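Local coordinates for putative adenosine kinase (Schistosoma mansoni, PDB 3VAS), which catalyses, as an adenosine kinase of the ribokinase (pfkB) family, the ATP-dependent phosphorylation of adenosine to AMP, and here holds adenosine in an occluded-loop conformation, at residues Asp36-Ala41 and Val143-Lys148; Asp43-Lys48 and Asp68-Lys73; Asp54-Ala59 and Arg150-Tyr155. All blocks are in the same frame, centred on the assembly; numbering follows the deposited sequence.

Contact 1 of 3, residues Asp36-Ala41 and Val143-Lys148; sequences DIIVDA and VLVSEK. With ADN (adenosine), chain C.
Ile38 and Val143 lie side by side where strands 27-40 and 138-145 of this ribokinase-family (pfkB) kinase pair in parallel, with Ile38 CG1 set against Val143 CB at 4.1 Å. Over these short segments the strand axes come within 4.8 Å and run at 22° to each other. The next bump on the same face is the other branch of Ile38: CG2, anti to the backbone N because chi1 is -50°, leans forward along the strand and meets Val145 CG2 at 3.9 Å. Ile38 thus fills the hollow between the two valines, one branch for each. On the face carrying Val39 and Leu144 the fit continues, with Val39 CG1 packed alongside Leu144 CD1. Past the end of the ladder, the methyl of Ala41 rests on the branch point of Leu144, CB to CG 3.6 Å, with Leu144 CB almost as near. Helix 65-70 backs this face through Ile70, which touches Val39, and Ile66, which touches Leu144.

Four backbone hydrogen bonds hold the register. Val143 N gives to Ile37 O, Val39 N to Val143 O, and Val145 N to Val39 O at 2.8 Å, with N-H...O angles of 165° or more; the last, Ala41 N to Val145 O, is more bent. A water donates to both Ala41 O and Val145 O where the ladder ends.

At the other end Asp36 CB reaches Val143 CG2, while its carboxylate turns to the ribose of adenosine. Asp36 OD2 accepts from adenosine O3' at 2.5 Å and OD1 from O2', the latter modelled so short that its exact length is doubtful. One oxygen thus serves each hydroxyl of the cis diol, and the Val143 N to Ile37 O bond, one residue on, is consistent with the pairing steadying the backbone at Asp36.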
loop_
_atom_site.group_PDB
_atom_site.type_symbol
_atom_site.label_atom_id
_atom_site.label_comp_id
_atom_site.label_asym_id
_atom_site.label_seq_id
_atom_site.Cartn_x
_atom_site.Cartn_y
_atom_site.Cartn_z
ATOM N N ASP A 36 -8.396 10.638 -2.479
ATOM C CA ASP A 36 -7.676 11.484 -1.530
ATOM C C ASP A 36 -8.165 12.926 -1.610
ATOM O O ASP A 36 -8.281 13.500 -2.693
ATOM C CB ASP A 36 -6.165 11.432 -1.772
ATOM C CG ASP A 36 -5.546 10.107 -1.345
ATOM O OD1 ASP A 36 -6.258 9.286 -0.722
ATOM O OD2 ASP A 36 -4.340 9.894 -1.621
ATOM N N ILE A 37 -8.462 13.506 -0.454
ATOM C CA ILE A 37 -8.835 14.908 -0.390
ATOM C C ILE A 37 -7.781 15.656 0.420
ATOM O O ILE A 37 -7.792 15.634 1.648
ATOM C CB ILE A 37 -10.230 15.089 0.220
ATOM C CG1 ILE A 37 -11.231 14.169 -0.484
ATOM C CG2 ILE A 37 -10.666 16.551 0.144
ATOM C CD1 ILE A 37 -12.659 14.331 0.005
ATOM N N ILE A 38 -6.866 16.312 -0.288
ATOM C CA ILE A 38 -5.693 16.913 0.327
ATOM C C ILE A 38 -5.914 18.385 0.640
ATOM O O ILE A 38 -6.204 19.188 -0.249
ATOM C CB ILE A 38 -4.461 16.756 -0.580
ATOM C CG1 ILE A 38 -4.322 15.293 -1.016
ATOM C CG2 ILE A 38 -3.203 17.248 0.128
ATOM C CD1 ILE A 38 -3.246 15.064 -2.050
ATOM N N VAL A 39 -5.765 18.733 1.913
ATOM C CA VAL A 39 -6.076 20.076 2.383
ATOM C C VAL A 39 -4.971 20.607 3.289
ATOM O O VAL A 39 -4.389 19.855 4.070
ATOM C CB VAL A 39 -7.436 20.097 3.138
ATOM C CG1 VAL A 39 -7.543 18.925 4.106
ATOM C CG2 VAL A 39 -7.652 21.420 3.863
ATOM N N ASP A 40 -4.665 21.894 3.154
ATOM C CA ASP A 40 -3.830 22.583 4.127
ATOM C C ASP A 40 -4.644 22.797 5.399
ATOM O O ASP A 40 -5.528 23.657 5.450
ATOM C CB ASP A 40 -3.338 23.921 3.573
ATOM C CG ASP A 40 -2.300 23.752 2.478
ATOM O OD1 ASP A 40 -1.589 22.723 2.484
ATOM O OD2 ASP A 40 -2.194 24.649 1.614
ATOM N N ALA A 41 -4.348 22.001 6.420
ATOM C CA ALA A 41 -5.143 21.995 7.641
ATOM C C ALA A 41 -4.645 22.998 8.675
ATOM O O ALA A 41 -3.442 23.238 8.801
ATOM C CB ALA A 41 -5.174 20.597 8.239
ATOM N N VAL A 143 -6.787 13.964 3.818
ATOM C CA VAL A 143 -5.346 14.069 4.024
ATOM C C VAL A 143 -5.013 15.474 4.508
ATOM O O VAL A 143 -5.032 16.432 3.736
ATOM C CB VAL A 143 -4.556 13.734 2.746
ATOM C CG1 VAL A 143 -3.056 13.708 3.031
ATOM C CG2 VAL A 143 -5.016 12.397 2.181
ATOM N N LEU A 144 -4.725 15.589 5.798
ATOM C CA LEU A 144 -4.524 16.888 6.427
ATOM C C LEU A 144 -3.051 17.285 6.426
ATOM O O LEU A 144 -2.233 16.675 7.111
ATOM C CB LEU A 144 -5.073 16.874 7.852
ATOM C CG LEU A 144 -6.543 17.267 8.027
ATOM C CD1 LEU A 144 -7.474 16.431 7.158
ATOM C CD2 LEU A 144 -6.942 17.171 9.490
ATOM N N VAL A 145 -2.714 18.307 5.648
ATOM C CA VAL A 145 -1.322 18.713 5.513
ATOM C C VAL A 145 -1.024 20.019 6.249
ATOM O O VAL A 145 -1.768 20.996 6.133
ATOM C CB VAL A 145 -0.912 18.841 4.026
ATOM C CG1 VAL A 145 0.510 19.379 3.904
ATOM C CG2 VAL A 145 -1.040 17.494 3.321
ATOM N N SER A 146 0.058 20.022 7.018
ATOM C CA SER A 146 0.565 21.252 7.608
ATOM C C SER A 146 2.075 21.153 7.781
ATOM O O SER A 146 2.661 20.084 7.615
ATOM C CB SER A 146 -0.118 21.544 8.947
ATOM O OG SER A 146 0.139 20.520 9.889
ATOM N N GLU A 147 2.703 22.275 8.107
ATOM C CA GLU A 147 4.141 22.297 8.326
ATOM C C GLU A 147 4.496 21.471 9.560
ATOM O O GLU A 147 5.566 20.868 9.628
ATOM C CB GLU A 147 4.635 23.736 8.475
ATOM C CG GLU A 147 6.142 23.866 8.581
ATOM C CD GLU A 147 6.592 25.311 8.624
ATOM O OE1 GLU A 147 6.315 26.047 7.653
ATOM O OE2 GLU A 147 7.213 25.713 9.631
ATOM N N LYS A 148 3.579 21.437 10.522
ATOM C CA LYS A 148 3.781 20.700 11.767
ATOM C C LYS A 148 3.523 19.202 11.601
ATOM O O LYS A 148 4.328 18.375 12.031
ATOM C CB LYS A 148 2.863 21.254 12.861
ATOM C CG LYS A 148 3.504 21.371 14.237
ATOM C CD LYS A 148 3.884 22.813 14.536
ATOM C CE LYS A 148 2.674 23.730 14.436
ATOM N NZ LYS A 148 3.039 25.173 14.520
HETATM O "O5'" ADN C . 0.073 5.725 1.517
HETATM C "C5'" ADN C . -0.788 6.846 1.323
HETATM C "C4'" ADN C . -2.111 6.425 0.731
HETATM O "O4'" ADN C . -2.802 5.564 1.650
HETATM C "C3'" ADN C . -3.098 7.551 0.401
HETATM O "O3'" ADN C . -3.174 7.720 -1.016
HETATM C "C2'" ADN C . -4.456 7.033 0.926
HETATM O "O2'" ADN C . -5.513 7.105 -0.005
HETATM C "C1'" ADN C . -4.154 5.582 1.305
HETATM N N9 ADN C . -4.950 5.066 2.418
HETATM C C8 ADN C . -5.211 5.676 3.559
HETATM N N7 ADN C . -6.075 4.783 4.350
HETATM C C5 ADN C . -6.308 3.602 3.584
HETATM C C6 ADN C . -7.045 2.451 3.845
HETATM N N6 ADN C . -7.749 2.317 5.092
HETATM N N1 ADN C . -7.104 1.440 2.894
HETATM C C2 ADN C . -6.434 1.563 1.703
HETATM N N3 ADN C . -5.705 2.695 1.446
HETATM C C4 ADN C . -5.657 3.725 2.419
HETATM O O HOH W 1 -1.897 24.115 6.556
#

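Contact 2 of 3, residues Asp43-Lys48 and Asp68-Lys73; sequences DFMYRK and DEIQKK
Glu69, on helix 65-70, faces the short helix 44-48 across the contact and reaches Phe44, Met45 and Lys48 together. This is helix-to-helix packing by side chains alone: the nearest CA atoms, those of Met45 and Ile70, are 9.5 Å apart, and 188 Å² is buried in all.

Along 68-73, Glu69 is the first residue to touch and has the largest share of the buried area, 80 Å². With CG anti to the backbone N (chi1 -171°) and the chain extended beyond it, the carboxylate spans the gap. Lys48, likewise fully extended, arrives from the opposite direction, and its ammonium forms a salt bridge with Glu69. The Lys48 NZ to Glu69 OE2 bond is 2.9 Å, approaching OE2 on its syn side but 29° out of the carboxylate plane; that from NZ to OE1 is weak, at 3.1 Å. OE1 has a further hydrogen bond with the neighbouring Tyr49 hydroxyl, so both oxygens are gripped and the rotation of the carboxylate is restrained.

The same group is flanked by less polar surfaces. Phe44 presents its ring edge to it, with Phe44 CE1 3.5 Å from Glu69 OE2, which lies near the plane of the ring. Met45, bent at chi2 and chi3, slides past in the reverse sense, placing Met45 SD 3.6 Å from Glu69 CD.

Ile70 follows in the sequence and crosses Met45 at about a right angle, with Ile70 CG2 4.0 Å from Met45 CE. This apolar pair is buried; Met45 also touches Leu144, and Ile70 touches Ile37 and Val39 of strand 27-40. A type I turn runs from Ile70 to Lys73, and there Lys73 NZ forms a salt bridge with OD2 of Asp42, the residue just ahead of Asp43.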
loop_
_atom_site.group_PDB
_atom_site.type_symbol
_atom_site.label_atom_id
_atom_site.label_comp_id
_atom_site.label_asym_id
_atom_site.label_seq_id
_atom_site.Cartn_x
_atom_site.Cartn_y
_atom_site.Cartn_z
ATOM N N ASP A 43 -4.058 24.200 12.623
ATOM C CA ASP A 43 -3.478 23.462 13.739
ATOM C C ASP A 43 -4.518 22.892 14.701
ATOM O O ASP A 43 -4.275 21.864 15.335
ATOM C CB ASP A 43 -2.478 24.341 14.495
ATOM C CG ASP A 43 -1.427 24.944 13.579
ATOM O OD1 ASP A 43 -0.508 24.207 13.162
ATOM O OD2 ASP A 43 -1.522 26.153 13.276
ATOM N N PHE A 44 -5.671 23.549 14.811
ATOM C CA PHE A 44 -6.705 23.078 15.735
ATOM C C PHE A 44 -7.259 21.717 15.330
ATOM O O PHE A 44 -7.680 20.937 16.182
ATOM C CB PHE A 44 -7.837 24.109 15.916
ATOM C CG PHE A 44 -8.762 24.246 14.723
ATOM C CD1 PHE A 44 -9.789 23.336 14.506
ATOM C CD2 PHE A 44 -8.632 25.316 13.848
ATOM C CE1 PHE A 44 -10.644 23.471 13.421
ATOM C CE2 PHE A 44 -9.488 25.459 12.763
ATOM C CZ PHE A 44 -10.494 24.534 12.549
ATOM N N MET A 45 -7.243 21.445 14.026
ATOM C CA MET A 45 -7.817 20.221 13.469
ATOM C C MET A 45 -7.221 18.959 14.080
ATOM O O MET A 45 -7.931 17.979 14.310
ATOM C CB MET A 45 -7.636 20.188 11.948
ATOM C CG MET A 45 -8.392 21.272 11.203
ATOM S SD MET A 45 -10.149 20.909 11.066
ATOM C CE MET A 45 -10.100 19.405 10.107
ATOM N N TYR A 46 -5.919 18.989 14.344
ATOM C CA TYR A 46 -5.221 17.820 14.879
ATOM C C TYR A 46 -5.597 17.559 16.332
ATOM O O TYR A 46 -5.688 16.408 16.755
ATOM C CB TYR A 46 -3.703 17.966 14.702
ATOM C CG TYR A 46 -3.322 18.174 13.257
ATOM C CD1 TYR A 46 -3.074 17.091 12.419
ATOM C CD2 TYR A 46 -3.251 19.454 12.714
ATOM C CE1 TYR A 46 -2.746 17.279 11.084
ATOM C CE2 TYR A 46 -2.923 19.649 11.382
ATOM C CZ TYR A 46 -2.673 18.559 10.575
ATOM O OH TYR A 46 -2.352 18.752 9.252
ATOM N N ARG A 47 -5.827 18.629 17.091
ATOM C CA ARG A 47 -6.288 18.499 18.472
ATOM C C ARG A 47 -7.763 18.104 18.500
ATOM O O ARG A 47 -8.163 17.183 19.215
ATOM C CB ARG A 47 -6.077 19.806 19.248
ATOM C CG ARG A 47 -4.691 20.427 19.079
ATOM C CD ARG A 47 -4.438 21.546 20.091
ATOM N NE ARG A 47 -5.503 22.549 20.103
ATOM C CZ ARG A 47 -5.482 23.685 19.409
ATOM N NH1 ARG A 47 -4.444 23.979 18.634
ATOM N NH2 ARG A 47 -6.504 24.530 19.492
ATOM N N LYS A 48 -8.562 18.809 17.703
ATOM C CA LYS A 48 -9.996 18.567 17.601
ATOM C C LYS A 48 -10.333 17.105 17.302
ATOM O O LYS A 48 -11.242 16.534 17.908
ATOM C CB LYS A 48 -10.597 19.483 16.532
ATOM C CG LYS A 48 -12.092 19.318 16.304
ATOM C CD LYS A 48 -12.608 20.425 15.393
ATOM C CE LYS A 48 -14.086 20.277 15.101
ATOM N NZ LYS A 48 -14.586 21.422 14.296
ATOM N N ASP A 68 -17.134 17.405 5.974
ATOM C CA ASP A 68 -17.854 18.648 5.722
ATOM C C ASP A 68 -16.962 19.835 6.055
ATOM O O ASP A 68 -17.004 20.866 5.382
ATOM C CB ASP A 68 -19.135 18.718 6.554
ATOM C CG ASP A 68 -20.221 17.791 6.039
ATOM O OD1 ASP A 68 -20.293 17.581 4.809
ATOM O OD2 ASP A 68 -21.003 17.274 6.867
ATOM N N GLU A 69 -16.145 19.675 7.092
ATOM C CA GLU A 69 -15.301 20.760 7.574
ATOM C C GLU A 69 -14.210 21.162 6.579
ATOM O O GLU A 69 -14.052 22.346 6.277
ATOM C CB GLU A 69 -14.686 20.412 8.932
ATOM C CG GLU A 69 -13.977 21.584 9.592
ATOM C CD GLU A 69 -13.739 21.375 11.078
ATOM O OE1 GLU A 69 -13.791 20.214 11.539
ATOM O OE2 GLU A 69 -13.500 22.376 11.785
ATOM N N ILE A 70 -13.461 20.190 6.067
ATOM C CA ILE A 70 -12.390 20.502 5.119
ATOM C C ILE A 70 -12.946 20.947 3.769
ATOM O O ILE A 70 -12.237 21.545 2.964
ATOM C CB ILE A 70 -11.431 19.318 4.903
ATOM C CG1 ILE A 70 -12.154 18.169 4.199
ATOM C CG2 ILE A 70 -10.824 18.870 6.221
ATOM C CD1 ILE A 70 -11.268 16.978 3.932
ATOM N N GLN A 71 -14.221 20.660 3.528
ATOM C CA GLN A 71 -14.868 21.042 2.279
ATOM C C GLN A 71 -15.147 22.544 2.249
ATOM O O GLN A 71 -15.543 23.097 1.221
ATOM C CB GLN A 71 -16.160 20.245 2.081
ATOM C CG GLN A 71 -16.544 20.035 0.627
ATOM C CD GLN A 71 -15.464 19.312 -0.163
ATOM O OE1 GLN A 71 -15.103 19.730 -1.265
ATOM N NE2 GLN A 71 -14.947 18.218 0.393
ATOM N N LYS A 72 -14.933 23.200 3.384
ATOM C CA LYS A 72 -15.102 24.642 3.482
ATOM C C LYS A 72 -13.776 25.341 3.204
ATOM O O LYS A 72 -13.712 26.563 3.082
ATOM C CB LYS A 72 -15.631 25.019 4.866
ATOM C CG LYS A 72 -17.005 24.448 5.155
ATOM C CD LYS A 72 -17.410 24.645 6.600
ATOM C CE LYS A 72 -18.851 24.216 6.810
ATOM N NZ LYS A 72 -19.786 25.042 5.992
ATOM N N LYS A 73 -12.720 24.546 3.105
ATOM C CA LYS A 73 -11.392 25.065 2.827
ATOM C C LYS A 73 -11.205 25.239 1.326
ATOM O O LYS A 73 -11.708 24.443 0.534
ATOM C CB LYS A 73 -10.333 24.107 3.373
ATOM C CG LYS A 73 -9.162 24.793 4.041
ATOM C CD LYS A 73 -9.604 25.513 5.302
ATOM C CE LYS A 73 -8.444 26.250 5.954
ATOM N NZ LYS A 73 -8.871 26.991 7.174
#

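Contact 3 of 3, residues Asp54-Ala59 and Arg150-Tyr155; sequences DNIVLA and RSMVTY. With ADN (adenosine), chain C.
Between Asp54-Ala59 and Arg150-Tyr155, parallel-strand hydrogen bonds carry the contact. Thr154 N gives to Val57 O at 2.9 Å (173° at the hydrogen) and Ala59 N to Thr154 O at 2.8 Å; Met152 N to Asn55 O and Val57 N to Met152 O complete the ladder. Beyond it, Asp54 N bonds to Arg150 O at a bent 132°. OD2 of Asp54 lies over one face of the Arg150 guanidinium, toward its rim and 3.3 Å from NE, an attraction of charges with no N-H directed at the oxygen; Arg150 is poorly ordered, so this ion pair is less certain.

Thr154 OG1 is 2.8 Å from adenosine N7. Ile56, with CG1 anti to the backbone N (chi1 -176°), swings CD1 against both these atoms. Leu58 CD2 reaches adenosine N6 at 3.5 Å, so the face of Ile56, Leu58 and Thr154 lines the nucleoside pocket. Ile56 CG1 also packs on Met152 CB at 3.7 Å. On the reverse face Val57 CG2 meets Val153 CG2; just past the strand, Ala59 CB packs against Val153 CG1.

Strand 150-157 runs antiparallel to strand 138-145 on its other edge, Phe218 of helix 217-222 touches Ile56 and Leu58, and Ile66 of helix 65-70 covers Val153.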
loop_
_atom_site.group_PDB
_atom_site.type_symbol
_atom_site.label_atom_id
_atom_site.label_comp_id
_atom_site.label_asym_id
_atom_site.label_seq_id
_atom_site.Cartn_x
_atom_site.Cartn_y
_atom_site.Cartn_z
ATOM N N ASP A 54 2.055 11.581 10.773
ATOM C CA ASP A 54 2.313 10.481 9.841
ATOM C C ASP A 54 1.438 9.257 10.078
ATOM O O ASP A 54 1.839 8.134 9.782
ATOM C CB ASP A 54 3.788 10.067 9.888
ATOM C CG ASP A 54 4.712 11.129 9.326
ATOM O OD1 ASP A 54 5.833 11.290 9.858
ATOM O OD2 ASP A 54 4.316 11.802 8.351
ATOM N N ASN A 55 0.244 9.474 10.613
ATOM C CA ASN A 55 -0.622 8.363 10.971
ATOM C C ASN A 55 -1.881 8.313 10.112
ATOM O O ASN A 55 -2.201 9.257 9.392
ATOM C CB ASN A 55 -0.995 8.441 12.455
ATOM C CG ASN A 55 -1.441 7.104 13.014
ATOM O OD1 ASN A 55 -1.037 6.048 12.521
ATOM N ND2 ASN A 55 -2.283 7.141 14.044
ATOM N N ILE A 56 -2.584 7.192 10.187
ATOM C CA ILE A 56 -3.880 7.063 9.546
ATOM C C ILE A 56 -4.847 6.381 10.514
ATOM O O ILE A 56 -4.489 5.416 11.186
ATOM C CB ILE A 56 -3.778 6.307 8.186
ATOM C CG1 ILE A 56 -5.136 6.265 7.471
ATOM C CG2 ILE A 56 -3.184 4.918 8.371
ATOM C CD1 ILE A 56 -5.985 5.028 7.758
ATOM N N VAL A 57 -6.061 6.912 10.607
ATOM C CA VAL A 57 -7.115 6.266 11.373
ATOM C C VAL A 57 -8.353 6.071 10.505
ATOM O O VAL A 57 -8.602 6.847 9.575
ATOM C CB VAL A 57 -7.485 7.063 12.649
ATOM C CG1 VAL A 57 -6.275 7.205 13.549
ATOM C CG2 VAL A 57 -8.049 8.433 12.300
ATOM N N LEU A 58 -9.111 5.020 10.796
ATOM C CA LEU A 58 -10.385 4.793 10.137
ATOM C C LEU A 58 -11.433 5.629 10.854
ATOM O O LEU A 58 -11.566 5.542 12.076
ATOM C CB LEU A 58 -10.758 3.312 10.199
ATOM C CG LEU A 58 -9.794 2.325 9.527
ATOM C CD1 LEU A 58 -10.279 0.895 9.690
ATOM C CD2 LEU A 58 -9.603 2.649 8.049
ATOM N N ALA A 59 -12.170 6.437 10.096
ATOM C CA ALA A 59 -13.195 7.318 10.657
ATOM C C ALA A 59 -14.159 6.597 11.595
ATOM O O ALA A 59 -14.726 5.560 11.249
ATOM C CB ALA A 59 -13.972 8.017 9.547
ATOM N N ARG A 150 1.334 15.815 9.253
ATOM C CA ARG A 150 0.486 15.271 8.200
ATOM C C ARG A 150 -0.260 14.061 8.768
ATOM O O ARG A 150 0.302 13.270 9.532
ATOM C CB ARG A 150 1.284 14.920 6.936
ATOM C CG ARG A 150 1.983 13.571 6.962
ATOM C CD ARG A 150 1.709 12.785 5.683
ATOM N NE ARG A 150 2.317 11.454 5.707
ATOM C CZ ARG A 150 1.749 10.378 6.247
ATOM N NH1 ARG A 150 0.554 10.468 6.819
ATOM N NH2 ARG A 150 2.379 9.211 6.219
ATOM N N SER A 151 -1.536 13.936 8.418
ATOM C CA SER A 151 -2.385 12.936 9.043
ATOM C C SER A 151 -3.568 12.588 8.146
ATOM O O SER A 151 -4.105 13.450 7.445
ATOM C CB SER A 151 -2.873 13.450 10.403
ATOM O OG SER A 151 -3.267 12.387 11.254
ATOM N N MET A 152 -3.975 11.324 8.180
ATOM C CA MET A 152 -5.069 10.850 7.340
ATOM C C MET A 152 -6.246 10.301 8.139
ATOM O O MET A 152 -6.064 9.568 9.111
ATOM C CB MET A 152 -4.571 9.775 6.371
ATOM C CG MET A 152 -3.691 10.318 5.260
ATOM S SD MET A 152 -3.093 9.015 4.174
ATOM C CE MET A 152 -2.075 8.065 5.300
ATOM N N VAL A 153 -7.455 10.659 7.713
ATOM C CA VAL A 153 -8.673 10.058 8.245
ATOM C C VAL A 153 -9.451 9.418 7.100
ATOM O O VAL A 153 -9.915 10.105 6.189
ATOM C CB VAL A 153 -9.556 11.084 8.976
ATOM C CG1 VAL A 153 -10.751 10.385 9.636
ATOM C CG2 VAL A 153 -8.737 11.842 10.012
ATOM N N THR A 154 -9.587 8.098 7.153
ATOM C CA THR A 154 -10.148 7.343 6.045
ATOM C C THR A 154 -11.586 6.891 6.278
ATOM O O THR A 154 -11.891 6.266 7.291
ATOM C CB THR A 154 -9.300 6.096 5.754
ATOM O OG1 THR A 154 -7.974 6.504 5.404
ATOM C CG2 THR A 154 -9.900 5.292 4.611
ATOM N N TYR A 155 -12.460 7.226 5.335
ATOM C CA TYR A 155 -13.814 6.682 5.301
ATOM C C TYR A 155 -13.883 5.667 4.165
ATOM O O TYR A 155 -13.919 6.037 2.993
ATOM C CB TYR A 155 -14.853 7.787 5.084
ATOM C CG TYR A 155 -16.282 7.278 5.141
ATOM C CD1 TYR A 155 -16.865 6.934 6.355
ATOM C CD2 TYR A 155 -17.039 7.128 3.985
ATOM C CE1 TYR A 155 -18.160 6.457 6.420
ATOM C CE2 TYR A 155 -18.343 6.650 4.041
ATOM C CZ TYR A 155 -18.895 6.319 5.263
ATOM O OH TYR A 155 -20.187 5.845 5.338
HETATM O "O5'" ADN C . 0.073 5.725 1.517
HETATM C "C5'" ADN C . -0.788 6.846 1.323
HETATM C "C4'" ADN C . -2.111 6.425 0.731
HETATM O "O4'" ADN C . -2.802 5.564 1.650
HETATM C "C3'" ADN C . -3.098 7.551 0.401
HETATM O "O3'" ADN C . -3.174 7.720 -1.016
HETATM C "C2'" ADN C . -4.456 7.033 0.926
HETATM O "O2'" ADN C . -5.513 7.105 -0.005
HETATM C "C1'" ADN C . -4.154 5.582 1.305
HETATM N N9 ADN C . -4.950 5.066 2.418
HETATM C C8 ADN C . -5.211 5.676 3.559
HETATM N N7 ADN C . -6.075 4.783 4.350
HETATM C C5 ADN C . -6.308 3.602 3.584
HETATM C C6 ADN C . -7.045 2.451 3.845
HETATM N N6 ADN C . -7.749 2.317 5.092
HETATM N N1 ADN C . -7.104 1.440 2.894
HETATM C C2 ADN C . -6.434 1.563 1.703
HETATM N N3 ADN C . -5.705 2.695 1.446
HETATM C C4 ADN C . -5.657 3.725 2.419
#

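Overall arrangement
Contacts 1 and 3 are parallel strand pairings joined edge to edge: strands 138-145 and 150-157 are antiparallel neighbours, with Leu144 N 2.8 Å from Ser151 O. Both reach adenosine, contact 1 at the ribose and contact 3 at the base. Contact 2 joins two helices mainly through one carboxylate instead of backbone bonds; its helix 44-48 follows strand 27-40, and Tyr46 OH bonds weakly to Leu144 O and Ser146 OG. All three are only partly buried, but Val143, Leu144, Met152 and Thr154 of the strand pairings are buried, whereas Lys48 of contact 2 is exposed. The buried area is 550, 412 and 188 Å² for contacts 3, 1 and 2, in the order of their distance from the chain centre.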